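Local coordinates for biofilm-associated surface protein (Staphylococcus aureus, PDB 7C7U) that is a cell wall-anchored surface protein that binds calcium and takes part in biofilm formation, probably as a switch that modulates functional amyloid, at residues S487-A499 / D508-K520. Numbering follows the deposited sequence.
Sequences SIPNSPEGTYTIA and DEVNTFEIVDNSK. With CA (calcium ion), chain G.
I515 lays its CD1 over the middle of one face of the Y496 ring, 3.7 Å from the ring centroid. Its CG1 lies 3.6 Å from Y496 CD1. I515 CD1 also meets I488 CD1 tip to tip and touches S491 CB, both from the segment leading into strand 494-499. Two residues along strand 509-516, on the same face of the sheet, Y496 CB sits over a face of the F513 ring, offset toward the rim; with chi1 at 67°, F513 CG lies between its own N and carbonyl carbon, and the ring leans back across the partner strand, bringing CE1 to 4.1 Å from I498 CB. The Y496 and F513 rings are nearly parallel but too far offset to stack. Y496 OH donates to P492 O at 2.7 Å, pinning the far end of the tyrosine to the loop. On the other face of the sheet, T495 OG1 donates to the syn lone pair of E514 OE2 (2.6 Å), reached because the glutamate chain bends at chi2 (-71°); T497 CG2 packs against V510 CG1.

Strands 494-499 and 509-516 form an antiparallel beta hairpin, whose hydrogen-bonded pairs are G494 with I515, Y496 with F513 and I498 with N511. G494 takes backbone angles that only glycine readily adopts. Strands 437-442 and 462-466 flank the hairpin in a mixed sheet; I441 backs I488 and I515, and V465 backs Y496 and F513. Beyond the I515 end, one water links E493 OE1, D517 N and K520 NZ. At the opposite end E509 OE1 binds calcium at 2.3 Å, sharing the site with D414, D416, E423, S430 and V433, while E509 OE2 forms a salt bridge to K418.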
ATOM      1  N   SER A 487      -3.006   4.804  38.762  1.00 37.76           N
ATOM      2  CA  SER A 487      -2.938   4.979  40.211  1.00 41.88           C
ATOM      3  C   SER A 487      -1.686   5.770  40.585  1.00 37.68           C
ATOM      4  O   SER A 487      -0.593   5.495  40.070  1.00 36.26           O
ATOM      5  CB  SER A 487      -2.932   3.623  40.922  1.00 41.02           C
ATOM      6  OG  SER A 487      -4.217   3.029  40.896  1.00 51.34           O
ATOM      7  N   ILE A 488      -1.854   6.769  41.449  1.00 32.42           N
ATOM      8  CA  ILE A 488      -0.749   7.599  41.934  1.00 35.76           C
ATOM      9  C   ILE A 488      -0.936   7.845  43.428  1.00 32.80           C
ATOM     10  O   ILE A 488      -2.051   7.734  43.954  1.00 35.11           O
ATOM     11  CB  ILE A 488      -0.673   8.953  41.199  1.00 34.40           C
ATOM     12  CG1 ILE A 488      -1.914   9.790  41.521  1.00 30.49           C
ATOM     13  CG2 ILE A 488      -0.447   8.768  39.674  1.00 33.27           C
ATOM     14  CD1 ILE A 488      -1.815  11.231  41.079  1.00 34.66           C
ATOM     15  N   PRO A 489       0.135   8.195  44.134  1.00 33.66           N
ATOM     16  CA  PRO A 489      -0.033   8.675  45.518  1.00 34.55           C
ATOM     17  C   PRO A 489      -0.730  10.024  45.521  1.00 33.06           C
ATOM     18  O   PRO A 489      -0.822  10.712  44.498  1.00 36.81           O
ATOM     19  CB  PRO A 489       1.403   8.811  46.038  1.00 33.79           C
ATOM     20  CG  PRO A 489       2.292   8.154  44.982  1.00 35.58           C
ATOM     21  CD  PRO A 489       1.541   8.256  43.702  1.00 36.45           C
ATOM     22  N   ASN A 490      -1.246  10.397  46.684  1.00 34.01           N
ATOM     23  CA  ASN A 490      -1.499  11.806  46.918  1.00 35.27           C
ATOM     24  C   ASN A 490      -0.199  12.538  46.638  1.00 33.55           C
ATOM     25  O   ASN A 490       0.821  12.276  47.279  1.00 35.61           O
ATOM     26  CB  ASN A 490      -1.974  12.046  48.361  1.00 36.49           C
ATOM     27  CG  ASN A 490      -3.423  11.585  48.604  1.00 38.66           C
ATOM     28  OD1 ASN A 490      -4.182  11.323  47.669  1.00 39.36           O
ATOM     29  ND2 ASN A 490      -3.810  11.519  49.865  1.00 36.26           N
ATOM     30  N   SER A 491      -0.205  13.399  45.634  1.00 31.08           N
ATOM     31  CA  SER A 491       1.045  13.875  45.065  1.00 33.07           C
ATOM     32  C   SER A 491       1.233  15.379  45.245  1.00 36.07           C
ATOM     33  O   SER A 491       0.261  16.115  45.459  1.00 35.70           O
ATOM     34  CB  SER A 491       1.105  13.504  43.575  1.00 33.73           C
ATOM     35  OG  SER A 491       1.352  12.097  43.422  1.00 31.85           O
ATOM     36  N   PRO A 492       2.476  15.866  45.193  1.00 34.93           N
ATOM     37  CA  PRO A 492       2.708  17.317  45.284  1.00 35.12           C
ATOM     38  C   PRO A 492       2.067  18.078  44.130  1.00 37.33           C
ATOM     39  O   PRO A 492       1.974  17.587  43.000  1.00 35.96           O
ATOM     40  CB  PRO A 492       4.238  17.437  45.252  1.00 36.65           C
ATOM     41  CG  PRO A 492       4.743  16.089  45.724  1.00 35.07           C
ATOM     42  CD  PRO A 492       3.729  15.089  45.240  1.00 35.72           C
ATOM     43  N   GLU A 493       1.633  19.301  44.418  1.00 35.14           N
ATOM     44  CA  GLU A 493       1.076  20.130  43.358  1.00 37.53           C
ATOM     45  C   GLU A 493       2.144  20.402  42.306  1.00 35.89           C
ATOM     46  O   GLU A 493       3.348  20.415  42.595  1.00 37.80           O
ATOM     47  CB  GLU A 493       0.539  21.466  43.903  1.00 39.15           C
ATOM     48  CG  GLU A 493       1.543  22.600  43.789  1.00 42.20           C
ATOM     49  CD  GLU A 493       1.081  23.914  44.425  1.00 50.22           C
ATOM     50  OE1 GLU A 493      -0.147  24.188  44.470  1.00 48.43           O
ATOM     51  OE2 GLU A 493       1.964  24.675  44.884  1.00 52.18           O
ATOM     52  N   GLY A 494       1.700  20.621  41.080  1.00 35.18           N
ATOM     53  CA  GLY A 494       2.616  21.008  40.023  1.00 36.99           C
ATOM     54  C   GLY A 494       2.142  20.516  38.671  1.00 37.17           C
ATOM     55  O   GLY A 494       1.055  19.958  38.522  1.00 36.08           O
ATOM     56  N   THR A 495       2.991  20.756  37.675  1.00 38.26           N
ATOM     57  CA  THR A 495       2.727  20.323  36.308  1.00 38.09           C
ATOM     58  C   THR A 495       3.299  18.929  36.111  1.00 32.98           C
ATOM     59  O   THR A 495       4.485  18.697  36.364  1.00 36.10           O
ATOM     60  CB  THR A 495       3.342  21.294  35.294  1.00 39.54           C
ATOM     61  OG1 THR A 495       2.763  22.590  35.457  1.00 37.24           O
ATOM     62  CG2 THR A 495       3.098  20.816  33.868  1.00 39.24           C
ATOM     63  N   TYR A 496       2.450  18.010  35.659  1.00 32.93           N
ATOM     64  CA  TYR A 496       2.808  16.624  35.409  1.00 35.43           C
ATOM     65  C   TYR A 496       2.637  16.296  33.928  1.00 38.72           C
ATOM     66  O   TYR A 496       1.869  16.949  33.216  1.00 35.25           O
ATOM     67  CB  TYR A 496       1.942  15.679  36.255  1.00 36.00           C
ATOM     68  CG  TYR A 496       2.303  15.685  37.714  1.00 36.07           C
ATOM     69  CD1 TYR A 496       2.056  16.808  38.512  1.00 37.64           C
ATOM     70  CD2 TYR A 496       2.902  14.579  38.298  1.00 35.89           C
ATOM     71  CE1 TYR A 496       2.402  16.820  39.882  1.00 35.36           C
ATOM     72  CE2 TYR A 496       3.249  14.572  39.648  1.00 33.30           C
ATOM     73  CZ  TYR A 496       2.999  15.702  40.429  1.00 36.34           C
ATOM     74  OH  TYR A 496       3.350  15.687  41.758  1.00 36.09           O
ATOM     75  N   THR A 497       3.369  15.280  33.474  1.00 37.42           N
ATOM     76  CA  THR A 497       3.248  14.756  32.118  1.00 40.86           C
ATOM     77  C   THR A 497       2.459  13.455  32.144  1.00 41.45           C
ATOM     78  O   THR A 497       2.722  12.586  32.983  1.00 38.86           O
ATOM     79  CB  THR A 497       4.620  14.494  31.491  1.00 39.90           C
ATOM     80  OG1 THR A 497       5.402  15.690  31.523  1.00 41.77           O
ATOM     81  CG2 THR A 497       4.483  13.992  30.047  1.00 38.27           C
ATOM     82  N   ILE A 498       1.495  13.326  31.230  1.00 35.02           N
ATOM     83  CA  ILE A 498       0.865  12.046  30.937  1.00 35.25           C
ATOM     84  C   ILE A 498       1.476  11.564  29.628  1.00 40.18           C
ATOM     85  O   ILE A 498       1.313  12.208  28.580  1.00 37.07           O
ATOM     86  CB  ILE A 498      -0.671  12.139  30.866  1.00 33.50           C
ATOM     87  CG1 ILE A 498      -1.268  10.794  30.421  1.00 35.35           C
ATOM     88  CG2 ILE A 498      -1.163  13.306  30.013  1.00 34.36           C
ATOM     89  CD1 ILE A 498      -0.990   9.651  31.417  1.00 37.11           C
ATOM     90  N   ALA A 499       2.217  10.458  29.698  1.00 41.96           N
ATOM     91  CA  ALA A 499       2.970   9.931  28.562  1.00 43.11           C
ATOM     92  C   ALA A 499       2.412   8.573  28.170  1.00 42.88           C
ATOM     93  O   ALA A 499       2.216   7.711  29.037  1.00 38.50           O
ATOM     94  CB  ALA A 499       4.461   9.811  28.891  1.00 41.80           C
ATOM     95  N   ASP A 508       7.270   8.781  23.336  1.00 42.67           N
ATOM     96  CA  ASP A 508       5.887   8.705  23.790  1.00 41.01           C
ATOM     97  C   ASP A 508       5.084   9.878  23.254  1.00 37.04           C
ATOM     98  O   ASP A 508       5.628  10.946  22.971  1.00 40.79           O
ATOM     99  CB  ASP A 508       5.810   8.710  25.322  1.00 42.38           C
ATOM    100  CG  ASP A 508       6.628   7.596  25.956  1.00 47.93           C
ATOM    101  OD1 ASP A 508       6.900   6.575  25.270  1.00 48.49           O
ATOM    102  OD2 ASP A 508       7.000   7.746  27.137  1.00 47.52           O
ATOM    103  N   GLU A 509       3.775   9.674  23.127  1.00 36.16           N
ATOM    104  CA  GLU A 509       2.864  10.798  22.942  1.00 35.00           C
ATOM    105  C   GLU A 509       2.594  11.423  24.308  1.00 40.33           C
ATOM    106  O   GLU A 509       2.247  10.708  25.257  1.00 39.07           O
ATOM    107  CB  GLU A 509       1.565  10.332  22.287  1.00 36.20           C
ATOM    108  CG  GLU A 509       1.725   9.883  20.804  1.00 38.83           C
ATOM    109  CD  GLU A 509       2.045  11.051  19.870  1.00 38.97           C
ATOM    110  OE1 GLU A 509       2.025  10.865  18.642  1.00 44.57           O
ATOM    111  OE2 GLU A 509       2.310  12.169  20.356  1.00 41.04           O
ATOM    112  N   VAL A 510       2.770  12.749  24.413  1.00 38.97           N
ATOM    113  CA  VAL A 510       2.771  13.439  25.700  1.00 39.11           C
ATOM    114  C   VAL A 510       1.749  14.570  25.708  1.00 39.66           C
ATOM    115  O   VAL A 510       1.427  15.173  24.679  1.00 36.55           O
ATOM    116  CB  VAL A 510       4.168  14.007  26.065  1.00 42.94           C
ATOM    117  CG1 VAL A 510       5.168  12.892  26.337  1.00 42.03           C
ATOM    118  CG2 VAL A 510       4.670  14.948  24.969  1.00 40.12           C
ATOM    119  N   ASN A 511       1.249  14.858  26.908  1.00 34.54           N
ATOM    120  CA  ASN A 511       0.530  16.084  27.221  1.00 36.05           C
ATOM    121  C   ASN A 511       0.839  16.394  28.683  1.00 40.76           C
ATOM    122  O   ASN A 511       1.400  15.558  29.399  1.00 38.52           O
ATOM    123  CB  ASN A 511      -0.978  15.928  26.960  1.00 35.75           C
ATOM    124  CG  ASN A 511      -1.702  17.259  26.814  1.00 36.60           C
ATOM    125  OD1 ASN A 511      -1.089  18.321  26.812  1.00 38.96           O
ATOM    126  ND2 ASN A 511      -3.022  17.198  26.704  1.00 35.72           N
ATOM    127  N   THR A 512       0.486  17.601  29.126  1.00 38.56           N
ATOM    128  CA  THR A 512       0.645  17.977  30.527  1.00 39.38           C
ATOM    129  C   THR A 512      -0.704  18.239  31.182  1.00 39.68           C
ATOM    130  O   THR A 512      -1.670  18.639  30.528  1.00 38.44           O
ATOM    131  CB  THR A 512       1.534  19.209  30.701  1.00 39.46           C
ATOM    132  OG1 THR A 512       1.026  20.284  29.902  1.00 45.25           O
ATOM    133  CG2 THR A 512       2.974  18.890  30.302  1.00 42.14           C
ATOM    134  N   PHE A 513      -0.760  17.993  32.490  1.00 34.07           N
ATOM    135  CA  PHE A 513      -1.927  18.302  33.293  1.00 35.44           C
ATOM    136  C   PHE A 513      -1.435  18.816  34.636  1.00 35.76           C
ATOM    137  O   PHE A 513      -0.243  18.748  34.949  1.00 37.69           O
ATOM    138  CB  PHE A 513      -2.856  17.087  33.466  1.00 38.77           C
ATOM    139  CG  PHE A 513      -2.268  15.968  34.293  1.00 38.16           C
ATOM    140  CD1 PHE A 513      -1.429  15.020  33.718  1.00 37.54           C
ATOM    141  CD2 PHE A 513      -2.565  15.861  35.647  1.00 36.78           C
ATOM    142  CE1 PHE A 513      -0.897  13.979  34.483  1.00 36.72           C
ATOM    143  CE2 PHE A 513      -2.046  14.837  36.406  1.00 34.97           C
ATOM    144  CZ  PHE A 513      -1.204  13.894  35.831  1.00 35.92           C
ATOM    145  N   GLU A 514      -2.360  19.336  35.434  1.00 35.33           N
ATOM    146  CA  GLU A 514      -2.018  19.927  36.719  1.00 37.52           C
ATOM    147  C   GLU A 514      -2.548  19.097  37.885  1.00 37.24           C
ATOM    148  O   GLU A 514      -3.681  18.601  37.857  1.00 37.47           O
ATOM    149  CB  GLU A 514      -2.561  21.356  36.811  1.00 35.28           C
ATOM    150  CG  GLU A 514      -2.003  22.266  35.722  1.00 43.97           C
ATOM    151  CD  GLU A 514      -0.536  22.602  35.949  1.00 46.38           C
ATOM    152  OE1 GLU A 514      -0.142  22.835  37.121  1.00 44.35           O
ATOM    153  OE2 GLU A 514       0.223  22.627  34.960  1.00 45.12           O
ATOM    154  N   ILE A 515      -1.704  18.933  38.900  1.00 33.96           N
ATOM    155  CA  ILE A 515      -2.137  18.531  40.230  1.00 33.11           C
ATOM    156  C   ILE A 515      -2.163  19.810  41.061  1.00 33.87           C
ATOM    157  O   ILE A 515      -1.133  20.477  41.220  1.00 32.20           O
ATOM    158  CB  ILE A 515      -1.224  17.446  40.819  1.00 30.74           C
ATOM    159  CG1 ILE A 515      -1.221  16.236  39.872  1.00 28.51           C
ATOM    160  CG2 ILE A 515      -1.687  16.999  42.227  1.00 24.71           C
ATOM    161  CD1 ILE A 515      -0.714  14.941  40.493  1.00 32.05           C
ATOM    162  N   VAL A 516      -3.349  20.190  41.519  1.00 29.58           N
ATOM    163  CA  VAL A 516      -3.562  21.496  42.120  1.00 33.67           C
ATOM    164  C   VAL A 516      -3.792  21.326  43.619  1.00 37.04           C
ATOM    165  O   VAL A 516      -4.044  20.227  44.114  1.00 34.64           O
ATOM    166  CB  VAL A 516      -4.738  22.242  41.456  1.00 36.27           C
ATOM    167  CG1 VAL A 516      -4.512  22.344  39.929  1.00 31.41           C
ATOM    168  CG2 VAL A 516      -6.063  21.548  41.763  1.00 34.45           C
ATOM    169  N   ASP A 517      -3.699  22.442  44.340  1.00 34.07           N
ATOM    170  CA  ASP A 517      -4.053  22.505  45.754  1.00 34.40           C
ATOM    171  C   ASP A 517      -5.424  21.875  45.990  1.00 36.10           C
ATOM    172  O   ASP A 517      -6.364  22.108  45.224  1.00 35.35           O
ATOM    173  CB  ASP A 517      -4.047  23.984  46.175  1.00 33.48           C
ATOM    174  CG  ASP A 517      -4.121  24.184  47.676  1.00 36.95           C
ATOM    175  OD1 ASP A 517      -5.061  23.661  48.308  1.00 40.76           O
ATOM    176  OD2 ASP A 517      -3.242  24.897  48.206  1.00 35.27           O
ATOM    177  N   ASN A 518      -5.552  21.077  47.066  1.00 35.49           N
ATOM    178  CA  ASN A 518      -6.807  20.343  47.258  1.00 33.86           C
ATOM    179  C   ASN A 518      -7.975  21.227  47.719  1.00 37.04           C
ATOM    180  O   ASN A 518      -9.095  20.717  47.856  1.00 39.13           O
ATOM    181  CB  ASN A 518      -6.617  19.161  48.227  1.00 36.56           C
ATOM    182  CG  ASN A 518      -6.299  19.590  49.667  1.00 41.69           C
ATOM    183  OD1 ASN A 518      -6.740  20.639  50.140  1.00 41.95           O
ATOM    184  ND2 ASN A 518      -5.531  18.755  50.372  1.00 38.45           N
ATOM    185  N   SER A 519      -7.762  22.518  47.969  1.00 36.02           N
ATOM    186  CA  SER A 519      -8.894  23.418  48.168  1.00 37.14           C
ATOM    187  C   SER A 519      -9.475  23.938  46.857  1.00 39.63           C
ATOM    188  O   SER A 519     -10.486  24.646  46.893  1.00 38.57           O
ATOM    189  CB  SER A 519      -8.487  24.605  49.052  1.00 37.46           C
ATOM    190  OG  SER A 519      -7.484  25.386  48.427  1.00 35.69           O
ATOM    191  N   LYS A 520      -8.879  23.587  45.715  1.00 32.59           N
ATOM    192  CA  LYS A 520      -9.326  24.055  44.405  1.00 40.81           C
ATOM    193  C   LYS A 520     -10.263  23.051  43.729  1.00 41.16           C
ATOM    194  O   LYS A 520     -10.337  21.879  44.106  1.00 40.34           O
ATOM    195  CB  LYS A 520      -8.134  24.318  43.497  1.00 36.67           C
ATOM    196  CG  LYS A 520      -7.365  25.579  43.838  1.00 39.67           C
ATOM    197  CD  LYS A 520      -6.143  25.739  42.953  1.00 42.71           C
ATOM    198  CE  LYS A 520      -5.334  26.967  43.349  1.00 47.89           C
ATOM    199  NZ  LYS A 520      -3.900  26.805  42.971  1.00 52.11           N
TER
HETATM  200 CA    CA G1005       0.719  10.197  16.840  1.00 40.03          CA
HETATM  201  O   HOH W   1      -2.528  24.574  42.799  1.00 42.56           O